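Local coordinates for rutinosidase (Aspergillus niger, PDB 6I1A), which hydrolyses glycosidic bonds as a secreted family 5 glycoside hydrolase, a rutinosidase that releases the disaccharide rutinose from glycosides such as rutin, at residues 51-56 with 106-111; 238-243 with 260-265; 255-260 with 294-299. One frame throughout, in Å; residues are numbered along the deposited sequence.

How the contacts relate
Running from the N terminus, the chain enters contact 1 at residues 51-56, on helix 52-59, and closes it at 106-111, in the loop between strand 90-95 and helix 113-128. Only well afterwards does contact 2 begin, so the two are in series, with nearest atoms about 17 Å apart and the chain's centre between them. Contact 2 closes the beta-alpha-beta unit from strand 239-241 through helix 248-252 to strand 261-269. Contact 3 opens inside that crossover connection, after helix 248-252, at 255-260, and closes at 294-299, before strand 299-308; contacts 2 and 3 therefore cross, share N260, and touch where F263 N lies 3.0 Å from P298 O, a probable hydrogen bond.

Contact 1. Residues 51-56 with 106-111. With EDO (1,2-ethanediol), chain N.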
# COMPACT_ATOMS: atom_id res chain seq x y z
N ASP A 51 27.58 -3.78 2.28
CA ASP A 51 27.30 -4.59 1.07
C ASP A 51 28.42 -5.59 0.82
O ASP A 51 29.52 -5.48 1.39
CB ASP A 51 27.06 -3.67 -0.11
CG ASP A 51 28.14 -2.65 -0.42
OD1 ASP A 51 29.23 -2.67 0.30
OD2 ASP A 51 27.93 -1.81 -1.35
N GLU A 52 28.12 -6.61 0.03
CA GLU A 52 29.08 -7.62 -0.38
C GLU A 52 30.25 -6.91 -1.08
O GLU A 52 31.42 -7.32 -0.86
CB GLU A 52 28.42 -8.67 -1.29
CG GLU A 52 29.40 -9.71 -1.79
CD GLU A 52 28.83 -10.82 -2.64
OE1 GLU A 52 27.60 -10.99 -2.68
OE2 GLU A 52 29.69 -11.54 -3.23
N TRP A 53 29.95 -5.96 -1.94
CA TRP A 53 30.97 -5.14 -2.67
C TRP A 53 32.02 -4.63 -1.69
O TRP A 53 33.23 -4.89 -1.86
CB TRP A 53 30.25 -4.01 -3.39
CG TRP A 53 31.14 -3.15 -4.24
CD1 TRP A 53 32.00 -2.18 -3.80
CD2 TRP A 53 31.13 -3.04 -5.68
NE1 TRP A 53 32.57 -1.52 -4.87
CE2 TRP A 53 32.06 -2.02 -6.03
CE3 TRP A 53 30.48 -3.73 -6.70
CZ2 TRP A 53 32.33 -1.69 -7.36
CZ3 TRP A 53 30.71 -3.36 -8.01
CH2 TRP A 53 31.63 -2.37 -8.32
N GLY A 54 31.60 -3.96 -0.64
CA GLY A 54 32.54 -3.37 0.34
C GLY A 54 33.18 -4.43 1.21
O GLY A 54 34.34 -4.23 1.62
N LEU A 55 32.50 -5.50 1.56
CA LEU A 55 33.14 -6.65 2.27
C LEU A 55 34.31 -7.19 1.45
O LEU A 55 35.43 -7.42 1.99
CB LEU A 55 32.09 -7.72 2.55
CG LEU A 55 32.60 -9.01 3.17
CD1 LEU A 55 31.54 -9.57 4.13
CD2 LEU A 55 32.99 -10.03 2.14
N CYS A 56 34.12 -7.35 0.16
CA CYS A 56 35.19 -7.90 -0.71
C CYS A 56 36.32 -6.88 -0.82
O CYS A 56 37.51 -7.32 -0.73
CB CYS A 56 34.60 -8.22 -2.07
SG CYS A 56 35.60 -9.35 -3.05
N SER A 106 34.42 -4.47 -11.67
CA SER A 106 33.56 -4.97 -10.57
C SER A 106 34.39 -5.43 -9.37
O SER A 106 35.35 -6.19 -9.56
CB SER A 106 32.68 -6.10 -11.05
OG SER A 106 31.94 -6.64 -9.97
N GLN A 107 34.01 -4.97 -8.17
CA GLN A 107 34.63 -5.41 -6.90
C GLN A 107 34.00 -6.69 -6.40
O GLN A 107 34.52 -7.27 -5.40
CB GLN A 107 34.47 -4.37 -5.81
CG GLN A 107 35.69 -3.66 -5.36
CD GLN A 107 36.82 -4.47 -4.76
OE1 GLN A 107 36.82 -5.71 -4.53
NE2 GLN A 107 37.83 -3.69 -4.51
N LEU A 108 32.92 -7.19 -7.04
CA LEU A 108 32.39 -8.49 -6.63
C LEU A 108 33.35 -9.61 -7.05
O LEU A 108 33.96 -9.48 -8.14
CB LEU A 108 31.00 -8.71 -7.21
CG LEU A 108 29.95 -7.69 -6.75
CD1 LEU A 108 28.65 -7.93 -7.50
CD2 LEU A 108 29.76 -7.73 -5.25
N TYR A 109 33.41 -10.66 -6.27
CA TYR A 109 34.35 -11.76 -6.52
C TYR A 109 33.79 -12.71 -7.59
O TYR A 109 32.64 -13.16 -7.54
CB TYR A 109 34.56 -12.56 -5.22
CG TYR A 109 35.38 -13.81 -5.40
CD1 TYR A 109 36.72 -13.73 -5.77
CD2 TYR A 109 34.83 -15.05 -5.17
CE1 TYR A 109 37.46 -14.88 -5.94
CE2 TYR A 109 35.58 -16.21 -5.30
CZ TYR A 109 36.90 -16.11 -5.68
OH TYR A 109 37.61 -17.28 -5.83
N SER A 110 34.65 -13.01 -8.60
CA SER A 110 34.41 -14.04 -9.62
C SER A 110 35.27 -15.27 -9.31
O SER A 110 36.52 -15.16 -9.41
CB SER A 110 34.75 -13.54 -11.00
OG SER A 110 33.84 -12.55 -11.45
N GLY A 111 34.66 -16.38 -8.95
CA GLY A 111 35.39 -17.62 -8.64
C GLY A 111 34.67 -18.85 -9.09
O GLY A 111 34.13 -18.86 -10.20
C1 EDO N . 33.32 -16.65 -12.86
O1 EDO N . 34.58 -16.97 -12.31
C2 EDO N . 33.35 -15.73 -13.97
O2 EDO N . 33.94 -16.39 -15.08
O HOH W 1 30.23 -12.45 -6.25
O HOH W 2 32.10 -10.50 -3.75
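E52 OE2 accepts hydrogen bonds from two waters that bridge to Y109: one also donates to Y109 O, while the other, 2.7 Å from OE2, accepts from Y109 N. The carboxylate thus reaches both backbone polar atoms of Y109 through solvent, while OE1 accepts from the backbone of Q33. The E52 chain, fully extended (chi1 178°), carries the carboxylate out to these waters and lays CG 4.0 Å from L108 CD2. W53 buries more surface here than any other residue. CB of Q107 sits over the five-membered ring, 3.5 Å from its centroid and 14° off the normal, a CH-pi contact. L108 CG approaches W53 CE3 obliquely at 4.0 Å, and H154 meets the same indole edge-to-face. Further along the helix, C56 SG lies 3.3 Å from Q107 O and touches Y109 CB; it is held by its disulfide to C63. D51 is the N-cap of helix 52-59, its OD1 accepting from G54 N; S106 OG, also hydrogen-bonded to Y97 OH, accepts from L108 N and closes an ST turn. The result is an N-capped, disulfide-linked helix packed against the long loop after strand 90-95 of the TIM barrel.

Contact 2. Residues 238-243 with 260-265; sequences PVMFQG and NLVFDT. With EDO (1,2-ethanediol), chain H; EDO (1,2-ethanediol), chain J.
V239 N bonds to N260 O, the first of four backbone hydrogen bonds that join the strands in parallel register. V262 N gives to V239 O, F241 N to V262 O at 2.8 Å, and D264 N to F241 O. Three CA-H...O contacts fill in between, the shortest from M240 CA to V262 O. The bent Q242 side chain brings NE2 to D264 O at 2.9 Å, close to the amide plane; NE2 also bonds to S244 O, and OE1 accepts from E194 N. D264 O also accepts from an ethanediol, whose O2 accepts from G243 N. Apolar contacts lie on both faces. On one, M240 bends at chi3 (-75°), which carries CE back to V262 CG1 at 3.7 Å, while its CG rests on D264 CB. On the other, L261 CD1 touches F241 CB, and F241 CD2 meets F263 CE1 at 3.7 Å with the rings 36° apart; W251 packs edge-to-face with F241. Charge gathers at D264, where OD2 hydrogen-bonds to H266 NE2 and forms a salt bridge with R92 NH2. R92, helped by the H266 bond, probably favours the carboxylate form, which the nearby E190 would oppose, inside this buried parallel pair of the barrel.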
# COMPACT_ATOMS: atom_id res chain seq x y z
N PRO A 238 11.63 -21.84 -19.25
CA PRO A 238 10.80 -20.72 -18.87
C PRO A 238 11.64 -19.55 -18.37
O PRO A 238 12.75 -19.76 -17.83
CB PRO A 238 9.97 -21.27 -17.69
CG PRO A 238 10.13 -22.76 -17.77
CD PRO A 238 11.49 -23.03 -18.36
N VAL A 239 11.12 -18.36 -18.58
CA VAL A 239 11.70 -17.10 -18.04
C VAL A 239 10.79 -16.64 -16.89
O VAL A 239 9.55 -16.49 -17.07
CB VAL A 239 11.86 -16.01 -19.11
CG1 VAL A 239 12.23 -14.68 -18.49
CG2 VAL A 239 12.92 -16.44 -20.13
N MET A 240 11.40 -16.41 -15.73
CA MET A 240 10.70 -15.89 -14.56
C MET A 240 11.04 -14.40 -14.40
O MET A 240 12.24 -14.02 -14.22
CB MET A 240 11.15 -16.68 -13.34
CG MET A 240 10.54 -16.16 -12.03
SD MET A 240 10.75 -17.29 -10.62
CE MET A 240 9.56 -18.55 -11.02
N PHE A 241 10.02 -13.59 -14.53
CA PHE A 241 10.10 -12.12 -14.50
C PHE A 241 9.73 -11.62 -13.11
O PHE A 241 8.55 -11.74 -12.71
CB PHE A 241 9.21 -11.53 -15.58
CG PHE A 241 9.23 -10.03 -15.66
CD1 PHE A 241 10.27 -9.26 -15.12
CD2 PHE A 241 8.20 -9.38 -16.32
CE1 PHE A 241 10.24 -7.87 -15.19
CE2 PHE A 241 8.20 -7.99 -16.41
CZ PHE A 241 9.19 -7.24 -15.83
N GLN A 242 10.73 -11.08 -12.40
CA GLN A 242 10.52 -10.39 -11.11
C GLN A 242 10.30 -8.90 -11.44
O GLN A 242 11.28 -8.17 -11.63
CB GLN A 242 11.72 -10.64 -10.21
CG GLN A 242 11.45 -10.50 -8.73
CD GLN A 242 10.85 -9.16 -8.37
OE1 GLN A 242 11.55 -8.14 -8.41
NE2 GLN A 242 9.54 -9.12 -8.07
N GLY A 243 9.03 -8.50 -11.60
CA GLY A 243 8.69 -7.15 -12.05
C GLY A 243 8.64 -6.16 -10.92
O GLY A 243 7.68 -5.38 -10.80
N ASN A 260 6.50 -17.97 -22.87
CA ASN A 260 6.83 -18.96 -21.81
C ASN A 260 7.36 -18.17 -20.61
O ASN A 260 8.57 -18.16 -20.38
CB ASN A 260 7.78 -20.03 -22.32
CG ASN A 260 7.91 -21.21 -21.38
OD1 ASN A 260 7.18 -21.25 -20.36
ND2 ASN A 260 8.79 -22.13 -21.70
N LEU A 261 6.45 -17.57 -19.87
CA LEU A 261 6.76 -16.57 -18.84
C LEU A 261 5.99 -16.90 -17.57
O LEU A 261 4.81 -17.30 -17.65
CB LEU A 261 6.29 -15.23 -19.37
CG LEU A 261 6.61 -14.01 -18.52
CD1 LEU A 261 8.07 -13.67 -18.64
CD2 LEU A 261 5.73 -12.86 -19.04
N VAL A 262 6.63 -16.67 -16.45
CA VAL A 262 5.99 -16.74 -15.11
C VAL A 262 6.46 -15.53 -14.33
O VAL A 262 7.64 -15.15 -14.41
CB VAL A 262 6.36 -18.07 -14.43
CG1 VAL A 262 7.86 -18.31 -14.32
CG2 VAL A 262 5.72 -18.21 -13.04
N PHE A 263 5.57 -14.93 -13.56
CA PHE A 263 5.96 -13.82 -12.69
C PHE A 263 6.48 -14.33 -11.34
O PHE A 263 5.95 -15.32 -10.84
CB PHE A 263 4.78 -12.89 -12.44
CG PHE A 263 4.38 -12.08 -13.63
CD1 PHE A 263 5.15 -11.01 -14.01
CD2 PHE A 263 3.12 -12.26 -14.19
CE1 PHE A 263 4.77 -10.21 -15.08
CE2 PHE A 263 2.73 -11.46 -15.26
CZ PHE A 263 3.56 -10.42 -15.68
N ASP A 264 7.45 -13.62 -10.80
CA ASP A 264 7.96 -13.88 -9.42
C ASP A 264 7.54 -12.70 -8.57
O ASP A 264 8.01 -11.54 -8.78
CB ASP A 264 9.47 -13.97 -9.43
CG ASP A 264 10.11 -14.05 -8.07
OD1 ASP A 264 9.34 -14.18 -7.09
OD2 ASP A 264 11.38 -14.03 -7.93
N THR A 265 6.60 -12.90 -7.65
CA THR A 265 6.20 -11.87 -6.69
C THR A 265 6.89 -12.06 -5.35
O THR A 265 7.15 -13.20 -4.96
CB THR A 265 4.68 -11.83 -6.51
OG1 THR A 265 4.26 -13.15 -6.13
CG2 THR A 265 3.98 -11.34 -7.76
C1 EDO H . 4.88 -8.62 -11.13
O1 EDO H . 4.98 -7.23 -11.10
C2 EDO H . 5.80 -9.17 -10.12
O2 EDO H . 6.74 -9.94 -10.69
C1 EDO J . 4.17 -20.51 -18.82
O1 EDO J . 3.57 -19.30 -19.06
C2 EDO J . 3.97 -21.49 -19.96
O2 EDO J . 2.60 -21.88 -20.16

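Contact 3. Residues 255-260 with 294-299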
# COMPACT_ATOMS: atom_id res chain seq x y z
N PHE A 255 3.22 -8.59 -22.86
CA PHE A 255 3.62 -9.88 -23.40
C PHE A 255 2.41 -10.63 -23.93
O PHE A 255 1.38 -10.67 -23.28
CB PHE A 255 4.27 -10.75 -22.31
CG PHE A 255 5.43 -10.07 -21.64
CD1 PHE A 255 5.24 -9.31 -20.52
CD2 PHE A 255 6.70 -10.23 -22.15
CE1 PHE A 255 6.32 -8.69 -19.91
CE2 PHE A 255 7.77 -9.63 -21.51
CZ PHE A 255 7.57 -8.87 -20.41
N PRO A 256 2.53 -11.25 -25.12
CA PRO A 256 1.49 -12.18 -25.58
C PRO A 256 1.37 -13.38 -24.65
O PRO A 256 2.38 -13.83 -24.13
CB PRO A 256 1.91 -12.64 -27.00
CG PRO A 256 3.31 -12.15 -27.13
CD PRO A 256 3.59 -11.07 -26.10
N ALA A 257 0.16 -13.87 -24.46
CA ALA A 257 -0.10 -15.01 -23.55
C ALA A 257 0.70 -16.24 -23.94
O ALA A 257 0.99 -17.11 -23.06
CB ALA A 257 -1.58 -15.35 -23.55
N SER A 258 1.10 -16.40 -25.22
CA SER A 258 1.93 -17.54 -25.65
C SER A 258 3.37 -17.53 -25.10
O SER A 258 4.07 -18.55 -25.21
CB SER A 258 1.95 -17.60 -27.19
OG SER A 258 2.54 -16.44 -27.72
N THR A 259 3.81 -16.40 -24.57
CA THR A 259 5.18 -16.28 -24.01
C THR A 259 5.37 -17.28 -22.87
O THR A 259 4.50 -17.35 -22.02
CB THR A 259 5.48 -14.87 -23.53
OG1 THR A 259 5.08 -13.87 -24.51
CG2 THR A 259 6.96 -14.68 -23.25
N ASN A 260 6.50 -17.97 -22.87
CA ASN A 260 6.83 -18.96 -21.81
C ASN A 260 7.36 -18.17 -20.61
O ASN A 260 8.57 -18.16 -20.38
CB ASN A 260 7.78 -20.03 -22.32
CG ASN A 260 7.91 -21.21 -21.38
OD1 ASN A 260 7.18 -21.25 -20.36
ND2 ASN A 260 8.79 -22.13 -21.70
N THR A 294 -4.33 -11.28 -13.31
CA THR A 294 -5.70 -11.59 -13.80
C THR A 294 -5.78 -13.04 -14.26
O THR A 294 -6.91 -13.49 -14.63
CB THR A 294 -6.09 -10.69 -14.98
OG1 THR A 294 -5.19 -11.03 -16.04
CG2 THR A 294 -6.14 -9.24 -14.59
N GLY A 295 -4.71 -13.82 -14.20
CA GLY A 295 -4.62 -15.17 -14.74
C GLY A 295 -4.01 -15.25 -16.14
O GLY A 295 -3.82 -16.36 -16.66
N LYS A 296 -3.62 -14.11 -16.72
CA LYS A 296 -3.05 -14.16 -18.08
C LYS A 296 -1.78 -15.01 -18.05
O LYS A 296 -1.54 -15.82 -18.94
CB LYS A 296 -2.72 -12.77 -18.61
CG LYS A 296 -2.21 -12.80 -20.04
CD LYS A 296 -2.03 -11.44 -20.61
CE LYS A 296 -1.56 -11.49 -22.06
NZ LYS A 296 -1.31 -10.12 -22.60
N PHE A 297 -0.89 -14.75 -17.06
CA PHE A 297 0.30 -15.55 -16.79
C PHE A 297 0.29 -16.15 -15.37
O PHE A 297 -0.31 -15.59 -14.45
CB PHE A 297 1.55 -14.67 -16.94
CG PHE A 297 1.75 -14.16 -18.36
CD1 PHE A 297 2.23 -15.02 -19.31
CD2 PHE A 297 1.43 -12.85 -18.68
CE1 PHE A 297 2.36 -14.59 -20.62
CE2 PHE A 297 1.58 -12.41 -20.00
CZ PHE A 297 2.04 -13.28 -20.94
N PRO A 298 1.03 -17.25 -15.21
CA PRO A 298 1.16 -17.86 -13.89
C PRO A 298 2.06 -16.98 -13.02
O PRO A 298 2.92 -16.21 -13.51
CB PRO A 298 1.76 -19.21 -14.13
CG PRO A 298 2.50 -19.07 -15.47
CD PRO A 298 1.68 -18.06 -16.22
N VAL A 299 1.89 -17.11 -11.69
CA VAL A 299 2.63 -16.37 -10.66
C VAL A 299 3.23 -17.38 -9.69
O VAL A 299 2.59 -18.34 -9.30
CB VAL A 299 1.71 -15.39 -9.93
CG1 VAL A 299 2.37 -14.72 -8.71
CG2 VAL A 299 1.20 -14.33 -10.91
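K296 NZ donates to F255 O at 2.8 Å, the one direct hydrogen bond between the two segments. Its side chain is extended throughout, CG anti to the backbone N (chi1 -177°), and this full reach brings the ammonium to the carbonyl. The backbone O of E252 is a second acceptor for NZ, so the ammonium bridges the end of helix 248-252 and the loop that follows it. On the way CE passes 4.1 Å from A257 CB. R18 also ties the loops, its NH2 bonding to both A257 O and K296 O. Within 255-260 the chain makes a type I beta turn from P256 to T259. P256 O accepts twice from T259: from the backbone N, and from OG1 at 2.7 Å in the carbonyl plane, on a lone pair. Both loops lead into neighbouring parallel strands of the TIM barrel, 261-269 and 299-308, so the contact lies where those strands begin. The other contacts come from the F297 ring, whose edge faces the turn: CZ is 3.3 Å from P256 O and 3.6 Å from F255 O, both oxygens near the ring plane. CZ also touches F255 CB, and both phenylalanines pack on L261.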